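Long-range contacts in Lmaj004091aaa (Leishmania major, PDB 1XTP), which probably transfers methyl groups from S-adenosyl-L-methionine to the N-terminal amine of proteins that begin with an X-Pro-Lys motif: residues A[48-53]-A[209-214]; A[74-78]-A[238-242]; A[81-86]-A[193-197]; A[102-106]-A[128-132]. One frame throughout, in Å; residues are numbered along the deposited sequence.

Contact 1. Residues A[48-53]-A[209-214]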
# COMPACT_ATOMS: atom_id res chain seq x y z
N GLY A 48 -12.47 -15.63 -4.27
CA GLY A 48 -11.20 -15.54 -3.58
C GLY A 48 -10.92 -14.11 -3.17
O GLY A 48 -11.11 -13.19 -3.96
N TRP A 49 -10.48 -13.93 -1.93
CA TRP A 49 -10.11 -12.61 -1.40
C TRP A 49 -9.19 -11.84 -2.35
O TRP A 49 -9.46 -10.68 -2.71
CB TRP A 49 -9.44 -12.78 -0.05
CG TRP A 49 -8.77 -11.57 0.43
CD1 TRP A 49 -7.45 -11.29 0.33
CD2 TRP A 49 -9.38 -10.45 1.06
NE1 TRP A 49 -7.19 -10.05 0.84
CE2 TRP A 49 -8.36 -9.51 1.30
CE3 TRP A 49 -10.71 -10.13 1.41
CZ2 TRP A 49 -8.60 -8.28 1.91
CZ3 TRP A 49 -10.96 -8.90 2.01
CH2 TRP A 49 -9.91 -7.99 2.26
N TYR A 50 -8.10 -12.49 -2.75
CA TYR A 50 -7.16 -11.91 -3.71
C TYR A 50 -7.69 -11.96 -5.13
O TYR A 50 -7.58 -10.97 -5.85
CB TYR A 50 -5.80 -12.63 -3.66
CG TYR A 50 -5.01 -12.31 -2.44
CD1 TYR A 50 -4.53 -11.01 -2.21
CD2 TYR A 50 -4.70 -13.29 -1.51
CE1 TYR A 50 -3.80 -10.71 -1.08
CE2 TYR A 50 -3.97 -13.00 -0.38
CZ TYR A 50 -3.52 -11.71 -0.17
OH TYR A 50 -2.79 -11.41 0.95
N GLY A 51 -8.27 -13.10 -5.53
CA GLY A 51 -8.75 -13.28 -6.88
C GLY A 51 -9.79 -12.26 -7.31
O GLY A 51 -9.80 -11.81 -8.45
N LYS A 52 -10.70 -11.94 -6.41
CA LYS A 52 -11.75 -10.96 -6.70
C LYS A 52 -11.18 -9.56 -6.95
O LYS A 52 -11.74 -8.77 -7.72
CB LYS A 52 -12.72 -10.91 -5.52
CG LYS A 52 -13.59 -12.14 -5.39
CD LYS A 52 -14.53 -12.00 -4.22
CE LYS A 52 -13.93 -12.55 -2.93
NZ LYS A 52 -14.94 -12.52 -1.82
N ALA A 53 -10.07 -9.25 -6.29
CA ALA A 53 -9.46 -7.92 -6.41
C ALA A 53 -8.75 -7.81 -7.75
O ALA A 53 -8.85 -6.79 -8.43
CB ALA A 53 -8.50 -7.71 -5.31
N LYS A 209 -16.43 -4.57 -0.42
CA LYS A 209 -16.88 -5.77 -1.10
C LYS A 209 -16.91 -5.59 -2.61
O LYS A 209 -17.22 -6.52 -3.32
CB LYS A 209 -18.28 -6.16 -0.63
CG LYS A 209 -18.36 -6.47 0.87
CD LYS A 209 -17.61 -7.73 1.27
CE LYS A 209 -18.26 -9.01 0.74
NZ LYS A 209 -17.35 -10.15 0.97
N GLU A 210 -16.60 -4.40 -3.10
CA GLU A 210 -16.55 -4.19 -4.54
C GLU A 210 -15.20 -4.65 -5.10
O GLU A 210 -15.16 -5.48 -6.00
CB GLU A 210 -16.83 -2.72 -4.87
CG GLU A 210 -17.38 -2.52 -6.29
CD GLU A 210 -17.57 -1.06 -6.67
OE1 GLU A 210 -17.84 -0.23 -5.78
OE2 GLU A 210 -17.47 -0.75 -7.88
N ASP A 211 -14.09 -4.16 -4.54
CA ASP A 211 -12.76 -4.51 -5.03
C ASP A 211 -11.98 -5.50 -4.13
O ASP A 211 -10.82 -5.78 -4.39
CB ASP A 211 -11.93 -3.24 -5.27
CG ASP A 211 -11.46 -2.57 -3.99
OD1 ASP A 211 -11.93 -2.92 -2.88
OD2 ASP A 211 -10.60 -1.68 -4.11
N SER A 212 -12.64 -6.02 -3.09
CA SER A 212 -12.06 -7.05 -2.20
C SER A 212 -10.81 -6.54 -1.49
O SER A 212 -9.70 -7.04 -1.71
CB SER A 212 -11.78 -8.37 -2.94
OG SER A 212 -11.59 -9.45 -2.04
N SER A 213 -11.01 -5.53 -0.64
CA SER A 213 -9.93 -4.84 0.05
C SER A 213 -10.44 -4.33 1.39
O SER A 213 -11.65 -4.34 1.65
CB SER A 213 -9.49 -3.65 -0.79
OG SER A 213 -10.52 -2.67 -0.88
N LEU A 214 -9.55 -3.83 2.25
CA LEU A 214 -10.06 -3.18 3.45
C LEU A 214 -9.24 -1.97 3.89
O LEU A 214 -8.02 -1.90 3.67
CB LEU A 214 -10.25 -4.16 4.62
CG LEU A 214 -9.01 -4.39 5.47
CD1 LEU A 214 -9.33 -5.17 6.73
CD2 LEU A 214 -7.96 -5.09 4.63
O HOH W 1 -15.95 -9.72 -1.34
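One direct hydrogen bond joins the two segments: the hydroxyl of Ser212 donates to the carbonyl of Trp49 in the first turn of helix 49-58. The bond is short, 2.5 Å from Ser212 OG to Trp49 O, and meets a lone pair in the carbonyl plane at a C=O...OG angle of 124°. Ser212 reaches it with OG turned anti to its own backbone N (chi1 -163°). A second polar link runs through water, which accepts from Lys52 NZ at 3.0 Å and from Lys209 NZ. It lies between two like charges, and Glu37 probably offsets part of them through its salt bridge with Lys209.

Van der Waals and CH...O contacts accompany these bonds. The indole of Trp49 carries Ser212 O over one face, 3.9 Å above the plane, and its CH2 comes within 4.2 Å of Leu214 CD2. Its NE1 is held by the carbonyl of Tyr170. Next to it, Lys52 CB packs on Ser212 CB at 3.7 Å. Ala53 CA makes a CH...O contact of 3.2 Å with Asp211 O, a buried carbonyl.

Beyond the turn, a very short and hence less certain bond joins Ser213 OG to Asp211 OD1, while Tyr170 holds the other carboxylate oxygen. Ser212 and Ser213 both face Asp208, which makes this a G1 beta bulge in the hairpin of strands 205-208 and 213-215, seated against a helix beside the bound S-adenosyl-L-homoselenocysteine.

Contact 2. Residues A[74-78]-A[238-242]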
# COMPACT_ATOMS: atom_id res chain seq x y z
N VAL A 74 -6.72 14.81 -7.28
CA VAL A 74 -5.92 14.70 -6.05
C VAL A 74 -4.45 14.39 -6.31
O VAL A 74 -3.64 14.36 -5.38
CB VAL A 74 -6.45 13.62 -5.09
CG1 VAL A 74 -7.87 13.96 -4.64
CG2 VAL A 74 -6.35 12.21 -5.70
N HIS A 75 -4.12 14.16 -7.58
CA HIS A 75 -2.79 13.72 -7.97
C HIS A 75 -1.69 14.68 -7.52
O HIS A 75 -0.76 14.29 -6.80
CB HIS A 75 -2.73 13.52 -9.48
CG HIS A 75 -1.36 13.22 -9.99
ND1 HIS A 75 -0.76 11.99 -9.80
CD2 HIS A 75 -0.45 13.99 -10.61
CE1 HIS A 75 0.45 12.02 -10.33
NE2 HIS A 75 0.67 13.22 -10.82
N ASP A 76 -1.83 15.94 -7.91
CA ASP A 76 -0.78 16.94 -7.67
C ASP A 76 -0.45 17.11 -6.19
O ASP A 76 0.71 17.10 -5.80
CB ASP A 76 -1.15 18.30 -8.28
CG ASP A 76 -1.15 18.29 -9.80
OD1 ASP A 76 -0.35 17.54 -10.41
OD2 ASP A 76 -1.95 19.05 -10.40
N VAL A 77 -1.49 17.25 -5.37
CA VAL A 77 -1.31 17.35 -3.93
C VAL A 77 -0.70 16.08 -3.33
O VAL A 77 0.21 16.15 -2.49
CB VAL A 77 -2.63 17.75 -3.20
CG1 VAL A 77 -3.70 16.70 -3.39
CG2 VAL A 77 -2.40 17.96 -1.71
N ASP A 78 -1.14 14.91 -3.79
CA ASP A 78 -0.58 13.67 -3.34
C ASP A 78 0.92 13.58 -3.60
O ASP A 78 1.68 13.21 -2.72
CB ASP A 78 -1.28 12.47 -4.01
CG ASP A 78 -0.56 11.16 -3.75
OD1 ASP A 78 -0.48 10.77 -2.57
OD2 ASP A 78 -0.04 10.56 -4.73
N GLN A 238 -1.40 13.51 5.10
CA GLN A 238 -1.37 14.35 3.92
C GLN A 238 -2.14 15.65 4.15
O GLN A 238 -3.35 15.63 4.35
CB GLN A 238 -1.99 13.60 2.73
CG GLN A 238 -2.19 14.45 1.43
CD GLN A 238 -0.88 14.97 0.87
OE1 GLN A 238 0.04 14.20 0.64
NE2 GLN A 238 -0.78 16.28 0.68
N GLU A 239 -1.45 16.79 4.11
CA GLU A 239 -2.14 18.08 4.21
C GLU A 239 -2.90 18.44 2.93
O GLU A 239 -2.64 17.90 1.87
CB GLU A 239 -1.19 19.21 4.60
CG GLU A 239 -0.14 19.55 3.57
CD GLU A 239 0.72 20.76 3.98
OE1 GLU A 239 0.92 21.01 5.20
OE2 GLU A 239 1.18 21.47 3.07
N GLU A 240 -3.85 19.36 3.07
CA GLU A 240 -4.64 19.84 1.94
C GLU A 240 -5.41 18.70 1.23
O GLU A 240 -5.63 18.74 0.01
CB GLU A 240 -3.72 20.57 0.95
CG GLU A 240 -4.45 21.59 0.11
CD GLU A 240 -3.53 22.29 -0.88
OE1 GLU A 240 -2.34 22.48 -0.56
OE2 GLU A 240 -4.00 22.64 -1.97
N TRP A 241 -5.80 17.69 2.01
CA TRP A 241 -6.51 16.54 1.48
C TRP A 241 -8.02 16.85 1.55
O TRP A 241 -8.47 17.38 2.57
CB TRP A 241 -6.16 15.29 2.28
CG TRP A 241 -6.52 14.02 1.59
CD1 TRP A 241 -7.35 13.05 2.04
CD2 TRP A 241 -6.04 13.57 0.31
NE1 TRP A 241 -7.44 12.03 1.13
CE2 TRP A 241 -6.65 12.32 0.06
CE3 TRP A 241 -5.17 14.11 -0.65
CZ2 TRP A 241 -6.41 11.60 -1.12
CZ3 TRP A 241 -4.93 13.39 -1.81
CH2 TRP A 241 -5.56 12.15 -2.04
N PRO A 242 -8.78 16.56 0.47
CA PRO A 242 -10.22 16.82 0.49
C PRO A 242 -10.89 16.17 1.68
O PRO A 242 -10.63 15.02 2.01
CB PRO A 242 -10.72 16.21 -0.82
CG PRO A 242 -9.54 16.19 -1.72
CD PRO A 242 -8.34 16.01 -0.83
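Val74 and Val77 receive the six-membered ring of Trp241. From CB the tryptophan chain runs with CG anti to the backbone N (chi1 -163°), which directs the indole toward the helix. CE3 is the first ring atom to arrive, 4.0 Å from Val77 CG1. At CZ3 the ring lies between both valines: Val77 CG1 stands near the ring plane at the edge, 3.9 Å from CZ3, and Val74 CB is closer still. CH2 leads the approach, 3.5 Å from Val74 CB, with Val74 CG2 also beside it. On the five-membered side, NE1 makes a weak hydrogen bond to the carbonyl of Phe246.

The loop that bears this ring connects strands 232-237 and 248-253, the antiparallel strands at one side of the seven-stranded methyltransferase sheet, so the contact joins that connection to helix 75-87, which packs on the sheet. Pro242 follows the indole directly: its CD sits over one ring face and its CG touches Val74 CG1 at 4.0 Å.

Further along the helix, Val77 CG2 lies against the amide of Gln238, 3.3 Å from NE2. That amide is held by its own loop, since Gln238 NE2 donates to Glu239 O at 2.7 Å with an N-H...O angle of 157°, nearly in the amide plane.

Contact 3. Residues A[81-86]-A[193-197]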
# COMPACT_ATOMS: atom_id res chain seq x y z
N GLY A 81 2.95 16.17 -1.39
CA GLY A 81 3.02 15.64 -0.02
C GLY A 81 4.05 14.53 0.19
O GLY A 81 4.78 14.52 1.18
N SER A 82 4.10 13.58 -0.75
CA SER A 82 5.06 12.50 -0.70
C SER A 82 6.50 13.02 -0.86
O SER A 82 7.42 12.59 -0.16
CB SER A 82 4.77 11.50 -1.82
OG SER A 82 3.55 10.84 -1.59
N ARG A 83 6.68 13.92 -1.82
CA ARG A 83 8.00 14.49 -2.08
C ARG A 83 8.55 15.24 -0.86
O ARG A 83 9.72 15.03 -0.46
CB ARG A 83 7.94 15.41 -3.29
CG ARG A 83 9.31 15.89 -3.70
CD ARG A 83 9.25 16.97 -4.76
NE ARG A 83 8.72 18.25 -4.28
CZ ARG A 83 9.32 19.06 -3.41
NH1 ARG A 83 10.49 18.75 -2.86
NH2 ARG A 83 8.73 20.21 -3.08
N ASN A 84 7.72 16.08 -0.25
CA ASN A 84 8.08 16.80 0.99
C ASN A 84 8.34 15.84 2.17
O ASN A 84 9.27 16.02 2.93
CB ASN A 84 7.01 17.84 1.34
CG ASN A 84 6.98 19.01 0.35
OD1 ASN A 84 7.95 19.28 -0.34
ND2 ASN A 84 5.84 19.70 0.29
N PHE A 85 7.52 14.80 2.28
CA PHE A 85 7.70 13.81 3.33
C PHE A 85 9.02 13.06 3.15
O PHE A 85 9.81 12.97 4.09
CB PHE A 85 6.53 12.82 3.35
CG PHE A 85 6.60 11.81 4.48
CD1 PHE A 85 6.14 12.12 5.74
CD2 PHE A 85 7.11 10.53 4.26
CE1 PHE A 85 6.19 11.19 6.77
CE2 PHE A 85 7.16 9.60 5.28
CZ PHE A 85 6.69 9.94 6.54
N ILE A 86 9.26 12.53 1.95
CA ILE A 86 10.50 11.79 1.68
C ILE A 86 11.75 12.66 1.86
O ILE A 86 12.77 12.20 2.39
CB ILE A 86 10.52 11.18 0.28
CG1 ILE A 86 9.44 10.09 0.15
CG2 ILE A 86 11.90 10.58 -0.03
CD1 ILE A 86 9.01 9.85 -1.27
N ILE A 193 10.76 1.99 4.10
CA ILE A 193 9.46 1.73 3.46
C ILE A 193 8.66 3.02 3.53
O ILE A 193 8.44 3.55 4.60
CB ILE A 193 8.64 0.63 4.16
CG1 ILE A 193 9.34 -0.72 4.07
CG2 ILE A 193 7.29 0.47 3.49
CD1 ILE A 193 8.91 -1.69 5.14
N PHE A 194 8.22 3.52 2.38
CA PHE A 194 7.26 4.60 2.35
C PHE A 194 5.84 4.02 2.17
O PHE A 194 5.47 3.59 1.08
CB PHE A 194 7.60 5.56 1.24
CG PHE A 194 6.61 6.69 1.08
CD1 PHE A 194 6.58 7.74 1.99
CD2 PHE A 194 5.75 6.72 -0.01
CE1 PHE A 194 5.69 8.79 1.82
CE2 PHE A 194 4.86 7.78 -0.18
CZ PHE A 194 4.84 8.81 0.74
N PHE A 195 5.06 4.04 3.24
CA PHE A 195 3.71 3.47 3.25
C PHE A 195 2.68 4.59 3.31
O PHE A 195 2.65 5.35 4.27
CB PHE A 195 3.56 2.52 4.44
CG PHE A 195 2.17 1.94 4.60
CD1 PHE A 195 1.45 1.47 3.50
CD2 PHE A 195 1.60 1.83 5.87
CE1 PHE A 195 0.19 0.91 3.67
CE2 PHE A 195 0.35 1.29 6.05
CZ PHE A 195 -0.36 0.81 4.95
N LYS A 196 1.88 4.72 2.25
CA LYS A 196 0.86 5.77 2.16
C LYS A 196 -0.49 5.14 1.88
O LYS A 196 -0.67 4.46 0.89
CB LYS A 196 1.19 6.77 1.04
CG LYS A 196 0.44 8.10 1.15
CD LYS A 196 1.14 9.19 0.32
CE LYS A 196 0.49 10.56 0.47
NZ LYS A 196 1.06 11.54 -0.48
N GLU A 197 -1.46 5.41 2.76
CA GLU A 197 -2.72 4.71 2.70
C GLU A 197 -3.85 5.49 3.37
O GLU A 197 -3.61 6.31 4.27
CB GLU A 197 -2.59 3.35 3.40
CG GLU A 197 -3.67 2.37 3.02
CD GLU A 197 -3.92 2.35 1.52
OE1 GLU A 197 -3.09 1.75 0.78
OE2 GLU A 197 -4.95 2.94 1.09
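Phe194 holds its CG anti to the backbone N (chi1 177°), as does Phe85 from the helix, and these two torsions bring the rings together between helix 81-86 and strand 193-197. This is helix-on-sheet packing in the Rossmann-like methyltransferase fold: the helix runs roughly antiparallel to a central strand, with the axes of the two short segments 10.9 Å apart at 146°.

The rings meet obliquely, planes at 49° and centroids 5.6 Å apart. Phe85 CD2 comes to the rim of the Phe194 ring, in its plane, and approaches CE1 of Phe194 to 3.3 Å. Over one face of the same ring lies Ile86 CG1, 4.1 Å from Phe194 CD1 and offset toward the rim. Ser82 takes another part of the edge, with its OG 3.3 Å from Phe194 CZ.

Lys196, two residues along the strand, extends its chain to Ser82. Its ammonium group is buried and satisfied by Asp78 in a salt bridge, by Ser82 and probably by Gln238; the acidic neighbour probably favours the charged form. Ser82 OG also bonds to the carbonyl of Asp78 within the helix, and it accepts a hydrogen bond from Lys196 NZ, with 2.8 Å between NZ and OG.

Contact 4. Residues A[102-106]-A[128-132]. With SAI (S-adenosyl-L-homoselenocysteine), chain B.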
# COMPACT_ATOMS: atom_id res chain seq x y z
N ALA A 102 2.23 -0.86 -8.38
CA ALA A 102 2.55 0.33 -9.17
C ALA A 102 1.47 0.81 -10.12
O ALA A 102 1.46 1.98 -10.49
CB ALA A 102 3.82 0.09 -9.94
N GLY A 103 0.59 -0.10 -10.54
CA GLY A 103 -0.43 0.21 -11.52
C GLY A 103 0.21 0.62 -12.82
O GLY A 103 0.99 -0.14 -13.39
N ILE A 104 -0.11 1.82 -13.29
CA ILE A 104 0.48 2.33 -14.55
C ILE A 104 1.76 3.14 -14.32
O ILE A 104 2.20 3.85 -15.23
CB ILE A 104 -0.51 3.21 -15.35
CG1 ILE A 104 -0.88 4.47 -14.57
CG2 ILE A 104 -1.75 2.41 -15.75
CD1 ILE A 104 -1.50 5.51 -15.43
N GLY A 105 2.31 3.07 -13.11
CA GLY A 105 3.60 3.71 -12.79
C GLY A 105 3.51 5.19 -12.48
O GLY A 105 4.48 5.92 -12.69
N ARG A 106 2.36 5.63 -11.98
CA ARG A 106 2.11 7.03 -11.66
C ARG A 106 3.09 7.63 -10.65
O ARG A 106 3.59 8.77 -10.84
CB ARG A 106 0.68 7.18 -11.10
CG ARG A 106 0.27 8.64 -10.77
CD ARG A 106 -1.09 8.67 -10.05
NE ARG A 106 -0.99 8.07 -8.72
CZ ARG A 106 -0.64 8.70 -7.61
NH1 ARG A 106 -0.39 10.01 -7.59
NH2 ARG A 106 -0.56 8.02 -6.48
N MSE A 128 -1.99 -3.25 -16.68
CA MSE A 128 -1.49 -2.11 -15.89
C MSE A 128 0.03 -2.00 -16.06
O MSE A 128 0.57 -0.93 -16.35
CB MSE A 128 -1.83 -2.25 -14.41
CG MSE A 128 -3.31 -2.37 -14.08
SE MSE A 128 -4.29 -0.75 -14.50
CE MSE A 128 -3.46 0.40 -13.36
N LEU A 129 0.72 -3.13 -15.89
CA LEU A 129 2.18 -3.18 -16.00
C LEU A 129 2.68 -2.85 -17.41
O LEU A 129 3.70 -2.18 -17.58
CB LEU A 129 2.70 -4.55 -15.57
CG LEU A 129 4.22 -4.74 -15.44
CD1 LEU A 129 4.82 -3.77 -14.46
CD2 LEU A 129 4.52 -6.16 -15.00
N GLU A 130 1.96 -3.33 -18.41
CA GLU A 130 2.26 -3.06 -19.82
C GLU A 130 2.15 -1.58 -20.15
O GLU A 130 2.99 -1.04 -20.85
CB GLU A 130 1.35 -3.88 -20.75
CG GLU A 130 1.71 -5.37 -20.84
CD GLU A 130 3.19 -5.60 -21.17
OE1 GLU A 130 3.68 -5.04 -22.18
OE2 GLU A 130 3.87 -6.34 -20.40
N GLU A 131 1.11 -0.94 -19.65
CA GLU A 131 0.95 0.49 -19.83
C GLU A 131 2.04 1.30 -19.12
O GLU A 131 2.51 2.30 -19.65
CB GLU A 131 -0.44 0.90 -19.36
CG GLU A 131 -0.71 2.39 -19.46
CD GLU A 131 -0.62 2.93 -20.87
OE1 GLU A 131 -0.79 2.16 -21.84
OE2 GLU A 131 -0.40 4.15 -21.01
N ALA A 132 2.41 0.88 -17.91
CA ALA A 132 3.56 1.45 -17.20
C ALA A 132 4.83 1.45 -18.04
O ALA A 132 5.56 2.45 -18.07
CB ALA A 132 3.81 0.67 -15.90
N SAI B . 0.22 2.57 -6.33
CA SAI B . -0.30 3.14 -7.60
CB SAI B . -1.56 2.42 -8.03
CG SAI B . -2.74 2.51 -7.08
SE SAI B . -4.26 1.50 -7.82
C SAI B . -0.65 4.62 -7.50
O SAI B . -0.83 5.14 -6.40
OXT SAI B . -0.81 5.30 -8.51
C5' SAI B . -3.93 -0.18 -6.84
C4' SAI B . -3.00 -1.14 -7.57
O4' SAI B . -2.76 -2.24 -6.74
C3' SAI B . -3.55 -1.72 -8.86
O3' SAI B . -2.64 -1.55 -9.92
C2' SAI B . -3.76 -3.20 -8.61
O2' SAI B . -3.54 -3.99 -9.77
C1' SAI B . -2.70 -3.40 -7.55
N9 SAI B . -2.89 -4.57 -6.72
C8 SAI B . -4.08 -5.17 -6.36
N7 SAI B . -3.80 -6.21 -5.59
C5 SAI B . -2.45 -6.28 -5.42
C6 SAI B . -1.63 -7.16 -4.71
N6 SAI B . -2.17 -8.16 -4.02
N1 SAI B . -0.25 -6.98 -4.73
C2 SAI B . 0.32 -5.95 -5.47
N3 SAI B . -0.51 -5.08 -6.16
C4 SAI B . -1.86 -5.25 -6.13
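Two carbonyl oxygens face each other across this contact, Gly103 O and Met128 O at 3.1 Å, two acceptors that cannot bond to each other. The glycine loop lies almost backbone to backbone on helix 126-135, and Ile104 O receives the CA-H of Ala132, with 3.4 Å between Ala132 CA and Ile104 O.

Residue 128 is selenomethionine, and its chain, bent at both chi2 and chi3, curls back to lay Met128 CE 3.6 Å from Gly103 CA. The same methyl is met by Ile104 CG2, which also rests 3.9 Å from Glu131 CG; the Ile104 and Glu131 side chains lie side by side.

On the ligand side, Arg106 grips the carboxylate of the bound S-adenosyl-L-homoselenocysteine with two bonds, Arg106 NE to OXT at 2.8 Å and Arg106 NH2 to O at 2.9 Å, the latter nearly straight at 170°. Asp78, in a salt bridge with NH1, probably helps to orient the guanidinium. Gly103 CA approaches the ribose O3' to 3.2 Å, and Gly103 N bonds to Glu123, whose carboxylate also holds the ligand. Such a glycine-rich turn after strand 96-100, leading into helix 106-115, is the cofactor-binding loop of Rossmann-fold methyltransferases.

From the N terminus, helix 49-58 opens the first long loop, which contact 1 closes at strand 213-215. Contacts 3 and 4 both fall within that span, whereas contact 2 crosses it, starting at residues 74-78 and closing only at 238-242, past the hairpin. Contact 3 lies inside the loop of contact 2, and contact 4, the most local, inside that of contact 3. Contacts 2 and 3 share helix 75-87 and meet at Lys196. Asp78 also reaches Arg106 of contact 4, linking the sheet to the cofactor loop. Contact 1 stands apart, tying the small four-stranded sheet to helix 49-58.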